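Local coordinates for adhesin (Streptococcus sanguinis SK1 = NCTC 7863, PDB 6VT2), which binds sialylated glycans such as sialyl T antigen through tandem Siglec-like modules, probably attaching the streptococcus to host glycoproteins, at residues V40-G45 / T50-N55; Y99-D104 / T110-K115; N108-A111 / S117-F120. One frame throughout, in Å; residues are numbered along the deposited sequence.

Interaction 1 (V40-G45 / T50-N55). With A2G (2-acetamido-2-deoxy-alpha-D-galactopyranose), chain D; SIA (N-acetyl-alpha-neuraminic acid), chain B; GAL (beta-D-galactopyranose), chain C.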
loop_
_atom_site.group_PDB
_atom_site.type_symbol
_atom_site.label_atom_id
_atom_site.label_comp_id
_atom_site.label_asym_id
_atom_site.label_seq_id
_atom_site.Cartn_x
_atom_site.Cartn_y
_atom_site.Cartn_z
ATOM N N VAL A 40 22.872 -47.684 -3.349
ATOM C CA VAL A 40 23.640 -46.483 -3.703
ATOM C C VAL A 40 24.988 -46.716 -3.058
ATOM O O VAL A 40 25.001 -46.975 -1.916
ATOM C CB VAL A 40 22.993 -45.201 -3.192
ATOM C CG1 VAL A 40 23.815 -43.999 -3.614
ATOM C CG2 VAL A 40 21.590 -45.088 -3.690
ATOM N N ARG A 41 26.059 -46.624 -3.820
ATOM C CA ARG A 41 27.343 -46.958 -3.213
ATOM C C ARG A 41 28.486 -46.157 -3.828
ATOM O O ARG A 41 28.393 -45.652 -4.911
ATOM C CB ARG A 41 27.645 -48.451 -3.398
ATOM C CG ARG A 41 27.683 -48.893 -4.851
ATOM C CD ARG A 41 28.255 -50.295 -5.064
ATOM N NE ARG A 41 29.681 -50.289 -5.010
ATOM C CZ ARG A 41 30.418 -51.366 -5.058
ATOM N NH1 ARG A 41 29.840 -52.541 -5.151
ATOM N NH2 ARG A 41 31.721 -51.264 -5.045
ATOM N N ASN A 42 29.590 -46.162 -3.088
ATOM C CA ASN A 42 30.853 -45.650 -3.630
ATOM C C ASN A 42 31.353 -46.618 -4.681
ATOM O O ASN A 42 31.143 -47.734 -4.527
ATOM C CB ASN A 42 31.941 -45.663 -2.566
ATOM C CG ASN A 42 31.698 -44.598 -1.544
ATOM O OD1 ASN A 42 30.674 -43.974 -1.631
ATOM N ND2 ASN A 42 32.598 -44.403 -0.606
ATOM N N ILE A 43 32.097 -46.145 -5.651
ATOM C CA ILE A 43 32.710 -47.041 -6.666
ATOM C C ILE A 43 33.622 -48.045 -5.973
ATOM O O ILE A 43 33.691 -49.163 -6.421
ATOM C CB ILE A 43 33.471 -46.233 -7.752
ATOM C CG1 ILE A 43 33.903 -47.115 -8.929
ATOM C CG2 ILE A 43 34.666 -45.458 -7.200
ATOM C CD1 ILE A 43 32.784 -47.891 -9.597
ATOM N N GLU A 44 34.293 -47.616 -4.933
ATOM C CA GLU A 44 35.277 -48.456 -4.244
ATOM C C GLU A 44 34.568 -49.597 -3.558
ATOM O O GLU A 44 33.499 -49.394 -3.060
ATOM C CB GLU A 44 36.045 -47.740 -3.137
ATOM C CG GLU A 44 36.925 -46.574 -3.521
ATOM C CD GLU A 44 36.253 -45.265 -3.896
ATOM O OE1 GLU A 44 36.923 -44.399 -4.437
ATOM O OE2 GLU A 44 35.078 -45.117 -3.618
ATOM N N GLY A 45 35.256 -50.718 -3.492
ATOM C CA GLY A 45 34.746 -51.901 -2.816
ATOM C C GLY A 45 34.544 -53.073 -3.741
ATOM O O GLY A 45 34.562 -52.888 -4.955
ATOM N N THR A 50 28.182 -52.208 -0.288
ATOM C CA THR A 50 27.224 -51.115 -0.268
ATOM C C THR A 50 27.749 -49.942 0.529
ATOM O O THR A 50 26.958 -49.083 0.927
ATOM C CB THR A 50 25.883 -51.573 0.277
ATOM O OG1 THR A 50 26.056 -51.962 1.632
ATOM C CG2 THR A 50 25.336 -52.721 -0.515
ATOM N N TYR A 51 29.052 -49.916 0.825
ATOM C CA TYR A 51 29.667 -48.776 1.502
ATOM C C TYR A 51 29.424 -47.505 0.700
ATOM O O TYR A 51 29.657 -47.454 -0.507
ATOM C CB TYR A 51 31.150 -49.035 1.657
ATOM C CG TYR A 51 31.919 -47.991 2.421
ATOM C CD1 TYR A 51 32.384 -46.876 1.796
ATOM C CD2 TYR A 51 32.182 -48.152 3.773
ATOM C CE1 TYR A 51 33.057 -45.907 2.471
ATOM C CE2 TYR A 51 32.895 -47.234 4.447
ATOM C CZ TYR A 51 33.347 -46.114 3.794
ATOM O OH TYR A 51 34.054 -45.127 4.402
ATOM N N LEU A 52 28.961 -46.461 1.391
ATOM C CA LEU A 52 28.592 -45.197 0.780
ATOM C C LEU A 52 29.011 -44.081 1.729
ATOM O O LEU A 52 28.680 -44.116 2.849
ATOM C CB LEU A 52 27.081 -45.146 0.564
ATOM C CG LEU A 52 26.560 -43.814 0.046
ATOM C CD1 LEU A 52 27.096 -43.551 -1.333
ATOM C CD2 LEU A 52 25.039 -43.795 0.006
ATOM N N ASP A 53 29.763 -43.133 1.228
ATOM C CA ASP A 53 30.078 -41.956 2.006
ATOM C C ASP A 53 29.769 -40.743 1.095
ATOM O O ASP A 53 29.791 -40.889 -0.045
ATOM C CB ASP A 53 31.444 -41.992 2.675
ATOM C CG ASP A 53 32.526 -41.460 1.806
ATOM O OD1 ASP A 53 32.985 -42.125 0.973
ATOM O OD2 ASP A 53 32.737 -40.222 1.788
ATOM N N PRO A 54 29.540 -39.523 1.556
ATOM C CA PRO A 54 29.413 -39.194 2.961
ATOM C C PRO A 54 28.212 -39.772 3.696
ATOM O O PRO A 54 27.321 -40.176 3.116
ATOM C CB PRO A 54 29.199 -37.684 2.974
ATOM C CG PRO A 54 29.765 -37.239 1.677
ATOM C CD PRO A 54 29.722 -38.392 0.743
ATOM N N ASN A 55 28.296 -39.729 5.008
ATOM C CA ASN A 55 27.247 -40.283 5.877
ATOM C C ASN A 55 25.921 -39.542 5.719
ATOM O O ASN A 55 24.963 -40.131 6.017
ATOM C CB ASN A 55 27.722 -40.308 7.315
ATOM C CG ASN A 55 27.939 -38.946 7.907
ATOM O OD1 ASN A 55 28.086 -37.967 7.214
ATOM N ND2 ASN A 55 28.081 -38.956 9.210
HETATM O O5 A2G D . 39.642 -46.635 -8.471
HETATM C C1 A2G D . 39.618 -46.221 -7.108
HETATM O O1 A2G D . 38.490 -46.831 -6.480
HETATM C C2 A2G D . 39.481 -44.699 -7.070
HETATM N N2 A2G D . 39.306 -44.328 -5.676
HETATM C C3 A2G D . 38.200 -44.258 -7.762
HETATM O O3 A2G D . 38.149 -42.823 -7.785
HETATM C C4 A2G D . 38.169 -44.837 -9.175
HETATM O O4 A2G D . 39.184 -44.212 -9.961
HETATM C C5 A2G D . 38.408 -46.352 -9.134
HETATM C C6 A2G D . 38.447 -46.990 -10.519
HETATM O O6 A2G D . 38.317 -48.408 -10.363
HETATM C C7 A2G D . 40.248 -43.643 -5.027
HETATM O O7 A2G D . 41.287 -43.306 -5.567
HETATM C C8 A2G D . 39.953 -43.316 -3.593
HETATM C C1 SIA B . 33.848 -37.882 -6.909
HETATM C C2 SIA B . 35.366 -37.776 -6.451
HETATM C C3 SIA B . 35.975 -36.377 -6.595
HETATM C C4 SIA B . 35.362 -35.333 -5.659
HETATM C C5 SIA B . 35.378 -35.836 -4.209
HETATM C C6 SIA B . 34.779 -37.265 -4.138
HETATM C C7 SIA B . 34.907 -37.955 -2.755
HETATM C C8 SIA B . 34.505 -39.449 -2.859
HETATM C C9 SIA B . 34.282 -40.035 -1.469
HETATM C C10 SIA B . 35.176 -34.285 -2.298
HETATM C C11 SIA B . 34.220 -33.417 -1.484
HETATM N N5 SIA B . 34.610 -34.957 -3.329
HETATM O O1A SIA B . 33.493 -37.178 -7.880
HETATM O O1B SIA B . 33.181 -38.724 -6.244
HETATM O O4 SIA B . 36.078 -34.084 -5.729
HETATM O O6 SIA B . 35.457 -38.135 -5.037
HETATM O O7 SIA B . 36.206 -37.774 -2.216
HETATM O O8 SIA B . 33.333 -39.566 -3.673
HETATM O O9 SIA B . 33.046 -39.525 -0.961
HETATM O O10 SIA B . 36.371 -34.361 -2.020
HETATM C C1 GAL C . 36.935 -42.209 -7.603
HETATM C C2 GAL C . 37.216 -40.722 -7.302
HETATM C C3 GAL C . 35.934 -39.899 -7.352
HETATM C C4 GAL C . 35.187 -40.150 -8.669
HETATM C C5 GAL C . 34.950 -41.650 -8.813
HETATM C C6 GAL C . 34.232 -42.054 -10.113
HETATM O O2 GAL C . 37.743 -40.553 -5.997
HETATM O O3 GAL C . 36.216 -38.505 -7.252
HETATM O O4 GAL C . 35.943 -39.671 -9.758
HETATM O O5 GAL C . 36.200 -42.341 -8.809
HETATM O O6 GAL C . 33.913 -43.439 -10.122
HETATM O O HOH W 1 24.589 -48.062 0.757
HETATM O O HOH W 2 31.037 -49.496 -1.947
#
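Asn42 meets Tyr51 and Asp53 beside the sialoglycan pocket of the Siglec-like module, on the segment that carries on from strand 35-41. The backbone comes first: Asn42 N donates almost straight to Tyr51 O at 2.9 Å (170°). From there the asparagine side chain runs across the returning loop. Its CB lies against Tyr51 O, and CG, turned anti to the carbonyl carbon (chi1 -72°), reaches over that same oxygen toward the Asp53 amide. OD1 accepts from Asp53 N at 3.1 Å, the donor tilted from the carbonyl plane, and takes a second hydrogen bond from Lys98 on strand 95-104. ND2 works twice: it sits at the edge of the Tyr51 ring, and it donates to Asp53 OD1 at 2.8 Å, meeting that oxygen on its anti side with amide and carboxylate planes 79° apart. One asparagine thus fixes both backbone and carboxylate of Asp53, a second-shell role, because the other oxygen of this acid faces the glycan. Next to Asp53, Leu52 packs its CD2 on Val40 CG1 at 3.8 Å, and a water joins Val40 O to Thr50 O. Farther along 40-45, Glu44 OE1 accepts from N2 of the N-acetylgalactosamine at 2.7 Å, while O9 of the sialic acid donates to Asp53 OD2 at 2.9 Å.

Interaction 2 (Y99-D104 / T110-K115). With CA (calcium ion), chain H; GAL (beta-D-galactopyranose), chain C; A2G (2-acetamido-2-deoxy-alpha-D-galactopyranose), chain D.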
loop_
_atom_site.group_PDB
_atom_site.type_symbol
_atom_site.label_atom_id
_atom_site.label_comp_id
_atom_site.label_asym_id
_atom_site.label_seq_id
_atom_site.Cartn_x
_atom_site.Cartn_y
_atom_site.Cartn_z
ATOM N N TYR A 99 27.141 -44.409 -7.221
ATOM C CA TYR A 99 26.659 -45.413 -8.174
ATOM C C TYR A 99 25.405 -46.079 -7.634
ATOM O O TYR A 99 25.293 -46.344 -6.436
ATOM C CB TYR A 99 27.749 -46.432 -8.408
ATOM C CG TYR A 99 28.882 -45.826 -9.157
ATOM C CD1 TYR A 99 29.814 -45.036 -8.548
ATOM C CD2 TYR A 99 28.951 -45.969 -10.525
ATOM C CE1 TYR A 99 30.789 -44.366 -9.299
ATOM C CE2 TYR A 99 29.962 -45.383 -11.293
ATOM C CZ TYR A 99 30.841 -44.528 -10.662
ATOM O OH TYR A 99 31.756 -43.927 -11.456
ATOM N N VAL A 100 24.466 -46.324 -8.535
ATOM C CA VAL A 100 23.185 -46.922 -8.189
ATOM C C VAL A 100 23.085 -48.260 -8.906
ATOM O O VAL A 100 23.260 -48.339 -10.119
ATOM C CB VAL A 100 22.019 -45.989 -8.527
ATOM C CG1 VAL A 100 20.752 -46.647 -8.099
ATOM C CG2 VAL A 100 22.164 -44.635 -7.848
ATOM N N ARG A 101 22.764 -49.302 -8.128
ATOM C CA ARG A 101 22.612 -50.620 -8.704
ATOM C C ARG A 101 21.276 -51.206 -8.275
ATOM O O ARG A 101 20.776 -50.860 -7.298
ATOM C CB ARG A 101 23.718 -51.568 -8.245
ATOM C CG ARG A 101 25.115 -51.037 -8.511
ATOM C CD ARG A 101 26.080 -52.081 -8.013
ATOM N NE ARG A 101 26.250 -53.168 -8.946
ATOM C CZ ARG A 101 27.053 -54.187 -8.733
ATOM N NH1 ARG A 101 27.726 -54.276 -7.614
ATOM N NH2 ARG A 101 27.202 -55.135 -9.632
ATOM N N ALA A 102 20.770 -52.080 -9.102
ATOM C CA ALA A 102 19.535 -52.736 -8.734
ATOM C C ALA A 102 19.627 -54.203 -9.120
ATOM O O ALA A 102 20.309 -54.557 -10.083
ATOM C CB ALA A 102 18.328 -52.092 -9.406
ATOM N N GLU A 103 18.920 -55.044 -8.366
ATOM C CA GLU A 103 18.911 -56.491 -8.600
ATOM C C GLU A 103 17.489 -57.007 -8.607
ATOM O O GLU A 103 16.681 -56.619 -7.750
ATOM C CB GLU A 103 19.719 -57.144 -7.519
ATOM C CG GLU A 103 19.835 -58.693 -7.700
ATOM C CD GLU A 103 20.634 -59.256 -6.550
ATOM O OE1 GLU A 103 20.217 -60.284 -5.988
ATOM O OE2 GLU A 103 21.654 -58.631 -6.145
ATOM N N ASP A 104 17.186 -57.853 -9.590
ATOM C CA ASP A 104 15.855 -58.442 -9.704
ATOM C C ASP A 104 15.796 -59.712 -8.855
ATOM O O ASP A 104 16.749 -60.088 -8.162
ATOM C CB ASP A 104 15.456 -58.645 -11.178
ATOM C CG ASP A 104 16.241 -59.715 -11.913
ATOM O OD1 ASP A 104 16.926 -60.478 -11.224
ATOM O OD2 ASP A 104 16.122 -59.675 -13.183
ATOM N N THR A 110 22.645 -54.998 -11.864
ATOM C CA THR A 110 23.224 -54.117 -12.873
ATOM C C THR A 110 24.736 -54.123 -12.671
ATOM O O THR A 110 25.184 -54.145 -11.581
ATOM C CB THR A 110 22.563 -52.753 -12.804
ATOM O OG1 THR A 110 22.705 -52.292 -11.481
ATOM C CG2 THR A 110 21.099 -52.810 -13.160
ATOM N N ALA A 111 25.450 -53.986 -13.754
ATOM C CA ALA A 111 26.898 -54.024 -13.702
ATOM C C ALA A 111 27.372 -52.714 -13.062
ATOM O O ALA A 111 26.779 -51.724 -13.295
ATOM C CB ALA A 111 27.459 -54.155 -15.080
ATOM N N LEU A 112 28.464 -52.775 -12.365
ATOM C CA LEU A 112 29.104 -51.608 -11.767
ATOM C C LEU A 112 30.376 -51.339 -12.565
ATOM O O LEU A 112 31.277 -52.189 -12.626
ATOM C CB LEU A 112 29.471 -51.892 -10.330
ATOM C CG LEU A 112 30.233 -50.786 -9.678
ATOM C CD1 LEU A 112 29.327 -49.517 -9.615
ATOM C CD2 LEU A 112 30.642 -51.151 -8.234
ATOM N N VAL A 113 30.446 -50.189 -13.229
ATOM C CA VAL A 113 31.564 -49.852 -14.118
ATOM C C VAL A 113 31.926 -48.388 -13.824
ATOM O O VAL A 113 31.149 -47.548 -14.074
ATOM C CB VAL A 113 31.197 -50.048 -15.591
ATOM C CG1 VAL A 113 32.421 -49.807 -16.457
ATOM C CG2 VAL A 113 30.590 -51.410 -15.892
ATOM N N ASP A 114 33.133 -48.143 -13.346
ATOM C CA ASP A 114 33.632 -46.807 -13.011
ATOM C C ASP A 114 33.407 -45.840 -14.170
ATOM O O ASP A 114 33.730 -46.156 -15.264
ATOM C CB ASP A 114 35.135 -46.870 -12.788
ATOM C CG ASP A 114 35.702 -45.525 -12.394
ATOM O OD1 ASP A 114 35.223 -45.010 -11.453
ATOM O OD2 ASP A 114 36.576 -45.032 -13.102
ATOM N N LYS A 115 32.666 -44.767 -13.916
ATOM C CA LYS A 115 32.381 -43.635 -14.810
ATOM C C LYS A 115 31.523 -44.053 -15.988
ATOM O O LYS A 115 31.460 -43.309 -16.884
ATOM C CB LYS A 115 33.666 -42.937 -15.251
ATOM C CG LYS A 115 34.430 -42.317 -14.089
ATOM C CD LYS A 115 35.605 -41.563 -14.616
ATOM C CE LYS A 115 36.502 -40.970 -13.568
ATOM N NZ LYS A 115 37.839 -40.775 -14.171
HETATM CA CA CA H . 15.145 -59.073 -14.915
HETATM C C1 GAL C . 36.935 -42.209 -7.603
HETATM C C2 GAL C . 37.216 -40.722 -7.302
HETATM C C3 GAL C . 35.934 -39.899 -7.352
HETATM C C4 GAL C . 35.187 -40.150 -8.669
HETATM C C5 GAL C . 34.950 -41.650 -8.813
HETATM C C6 GAL C . 34.232 -42.054 -10.113
HETATM O O2 GAL C . 37.743 -40.553 -5.997
HETATM O O3 GAL C . 36.216 -38.505 -7.252
HETATM O O4 GAL C . 35.943 -39.671 -9.758
HETATM O O5 GAL C . 36.200 -42.341 -8.809
HETATM O O6 GAL C . 33.913 -43.439 -10.122
HETATM O O5 A2G D . 39.642 -46.635 -8.471
HETATM C C1 A2G D . 39.618 -46.221 -7.108
HETATM O O1 A2G D . 38.490 -46.831 -6.480
HETATM C C2 A2G D . 39.481 -44.699 -7.070
HETATM N N2 A2G D . 39.306 -44.328 -5.676
HETATM C C3 A2G D . 38.200 -44.258 -7.762
HETATM O O3 A2G D . 38.149 -42.823 -7.785
HETATM C C4 A2G D . 38.169 -44.837 -9.175
HETATM O O4 A2G D . 39.184 -44.212 -9.961
HETATM C C5 A2G D . 38.408 -46.352 -9.134
HETATM C C6 A2G D . 38.447 -46.990 -10.519
HETATM O O6 A2G D . 38.317 -48.408 -10.363
HETATM C C7 A2G D . 40.248 -43.643 -5.027
HETATM O O7 A2G D . 41.287 -43.306 -5.567
HETATM C C8 A2G D . 39.953 -43.316 -3.593
HETATM O O HOH W 3 14.025 -58.669 -16.918
#
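Tyr99 OH stands between protein and sugar: it donates to O6 of the galactose at 2.6 Å and accepts from Lys115 N at 2.8 Å, both partners lying at the ring edge near its plane. The same galactose O6 donates to Asp114 OD1, a bond so short that its length is doubtful; the hydroxymethyl oxygen lies between phenol and carboxylate. Asp114 also lies against C6 of the N-acetylgalactosamine. One layer back, Leu112 braces the tyrosine: with CG anti to the backbone N (chi1 175°), its CD1 settles against Tyr99 CB at 3.7 Å, the two side chains crossing at about a right angle. Leu112 CB meanwhile covers one face of the Arg101 guanidinium, over its centre. The edge of that group grips a single oxygen, NE and NH2 each reaching Thr110 O at 3.0 Å, and the bend at chi3 (80°) turns it there. Arg101 NH2 has a further partner in a salt bridge with Asp47, which ties in another loop. Farther from the sugar, Thr110 docks twice on one residue, its N donating to Ala102 O at 3.0 Å and its OG1 accepting from Ala102 N at 3.1 Å. Two residues beyond Ala102, Asp104 OD2 binds calcium at 2.1 Å together with Asp2, Thr4 and Asp30. Strand 95-104 of this Siglec-like module therefore has glycan near one end and metal at the other; the loop 110-115 runs roughly antiparallel to it, while strands 35-41 and 119-125 are its two neighbours in the sheet.

Interaction 3 (N108-A111 / S117-F120)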
loop_
_atom_site.group_PDB
_atom_site.type_symbol
_atom_site.label_atom_id
_atom_site.label_comp_id
_atom_site.label_asym_id
_atom_site.label_seq_id
_atom_site.Cartn_x
_atom_site.Cartn_y
_atom_site.Cartn_z
ATOM N N ASN A 108 19.758 -61.025 -11.120
ATOM C CA ASN A 108 20.443 -60.219 -12.107
ATOM C C ASN A 108 20.675 -58.831 -11.536
ATOM O O ASN A 108 19.710 -58.125 -11.260
ATOM C CB ASN A 108 19.643 -60.092 -13.388
ATOM C CG ASN A 108 19.319 -61.444 -13.976
ATOM O OD1 ASN A 108 20.214 -62.242 -14.340
ATOM N ND2 ASN A 108 18.047 -61.705 -14.072
ATOM N N ILE A 109 21.936 -58.438 -11.348
ATOM C CA ILE A 109 22.238 -57.109 -10.768
ATOM C C ILE A 109 22.871 -56.293 -11.882
ATOM O O ILE A 109 23.507 -56.828 -12.716
ATOM C CB ILE A 109 23.133 -57.209 -9.525
ATOM C CG1 ILE A 109 23.379 -55.843 -8.875
ATOM C CG2 ILE A 109 24.442 -57.851 -9.880
ATOM C CD1 ILE A 109 24.005 -55.886 -7.527
ATOM N N THR A 110 22.645 -54.998 -11.864
ATOM C CA THR A 110 23.224 -54.117 -12.873
ATOM C C THR A 110 24.736 -54.123 -12.671
ATOM O O THR A 110 25.184 -54.145 -11.581
ATOM C CB THR A 110 22.563 -52.753 -12.804
ATOM O OG1 THR A 110 22.705 -52.292 -11.481
ATOM C CG2 THR A 110 21.099 -52.810 -13.160
ATOM N N ALA A 111 25.450 -53.986 -13.754
ATOM C CA ALA A 111 26.898 -54.024 -13.702
ATOM C C ALA A 111 27.372 -52.714 -13.062
ATOM O O ALA A 111 26.779 -51.724 -13.295
ATOM C CB ALA A 111 27.459 -54.155 -15.080
ATOM N N SER A 117 28.571 -46.845 -15.533
ATOM C CA SER A 117 27.290 -47.419 -15.151
ATOM C C SER A 117 26.443 -46.370 -14.448
ATOM O O SER A 117 26.808 -45.200 -14.363
ATOM C CB SER A 117 27.507 -48.691 -14.334
ATOM O OG SER A 117 28.200 -48.404 -13.131
ATOM N N GLU A 118 25.282 -46.784 -13.989
ATOM C CA GLU A 118 24.301 -45.839 -13.494
ATOM C C GLU A 118 24.844 -45.119 -12.277
ATOM O O GLU A 118 25.307 -45.736 -11.317
ATOM C CB GLU A 118 23.027 -46.570 -13.153
ATOM C CG GLU A 118 22.319 -47.280 -14.332
ATOM C CD GLU A 118 22.773 -48.706 -14.655
ATOM O OE1 GLU A 118 23.796 -49.213 -14.120
ATOM O OE2 GLU A 118 22.057 -49.351 -15.457
ATOM N N ARG A 119 24.762 -43.794 -12.325
ATOM C CA ARG A 119 25.415 -42.989 -11.317
ATOM C C ARG A 119 24.807 -41.599 -11.373
ATOM O O ARG A 119 24.191 -41.204 -12.375
ATOM C CB ARG A 119 26.921 -42.919 -11.552
ATOM C CG ARG A 119 27.333 -42.230 -12.835
ATOM C CD ARG A 119 28.768 -42.669 -13.244
ATOM N NE ARG A 119 29.086 -41.847 -14.382
ATOM C CZ ARG A 119 28.640 -42.049 -15.603
ATOM N NH1 ARG A 119 27.935 -43.146 -15.896
ATOM N NH2 ARG A 119 28.916 -41.141 -16.560
ATOM N N PHE A 120 25.044 -40.865 -10.305
ATOM C CA PHE A 120 24.690 -39.466 -10.242
ATOM C C PHE A 120 25.868 -38.691 -9.690
ATOM O O PHE A 120 26.682 -39.240 -8.950
ATOM C CB PHE A 120 23.446 -39.195 -9.394
ATOM C CG PHE A 120 23.569 -39.616 -7.977
ATOM C CD1 PHE A 120 24.054 -38.742 -7.026
ATOM C CD2 PHE A 120 23.204 -40.902 -7.580
ATOM C CE1 PHE A 120 24.237 -39.148 -5.705
ATOM C CE2 PHE A 120 23.310 -41.280 -6.289
ATOM C CZ PHE A 120 23.836 -40.400 -5.318
HETATM O O HOH W 4 24.561 -50.473 -11.785
HETATM O O HOH W 5 25.117 -51.163 -15.439
#
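Ser117 lays its CB against Ala111 O, 3.3 Å away, the nearest direct approach between residues 108-111 and 117-120. No hydrogen bond crosses here directly. The serine hydroxyl is occupied within the loop: with OG set between backbone N and carbonyl carbon (chi1 62°), it bonds to Val113 N. The polar coupling between the two segments runs through water. Glu118 bends at chi2 (87°) and brings OE1 within 4.0 Å of Thr110 CB and of Ala111 O, and two ordered waters bridge it to the latter. One donates to Ala111 O at 2.8 Å and to Glu118 OE1 at 2.7 Å. The other touches the same pair of oxygens and also lies 2.6 Å from Thr110 OG1, so the threonine hydroxyl, which already accepts from Ala102 N, joins the network. This hydrated joint lies in the long connection between strands 95-104 and 119-125 of the Siglec-like module, adjacent strands of one mixed sheet, at the point where the chain re-enters the sheet. Glu118 pairs through its backbone with Val100, and its side chain also touches Ile8 of strand 7-9, as does that of Thr110. Beyond the joint, Arg119 folds back on its own segment: NH1 donates to Ser117 O at 2.8 Å, with the oxygen in the guanidinium plane. Phe120, next along the strand, turns inward to an edge-to-face contact with the Phe24 ring.

In the fold
All three contacts tie loops to one mixed sheet, yet each does so with different chemistry. Interactions 1 and 2 flank the glycan from neighbouring strands, 35-41 and 95-104, joined by a probable hydrogen bond from Arg41 N to Tyr99 O; each is partly buried, mixing buried residues with exposed ones, and both touch galactose and N-acetylgalactosamine. Interaction 1 relies on amide and carboxylate bonds, interaction 2 on a phenol, a guanidinium and backbone pairing. Interaction 3, the smallest, shares Thr110 and Ala111 with interaction 2 but replaces direct bonds by water. Its Phe120 packs on Val40 of interaction 1, a meeting of two buried apolar side chains.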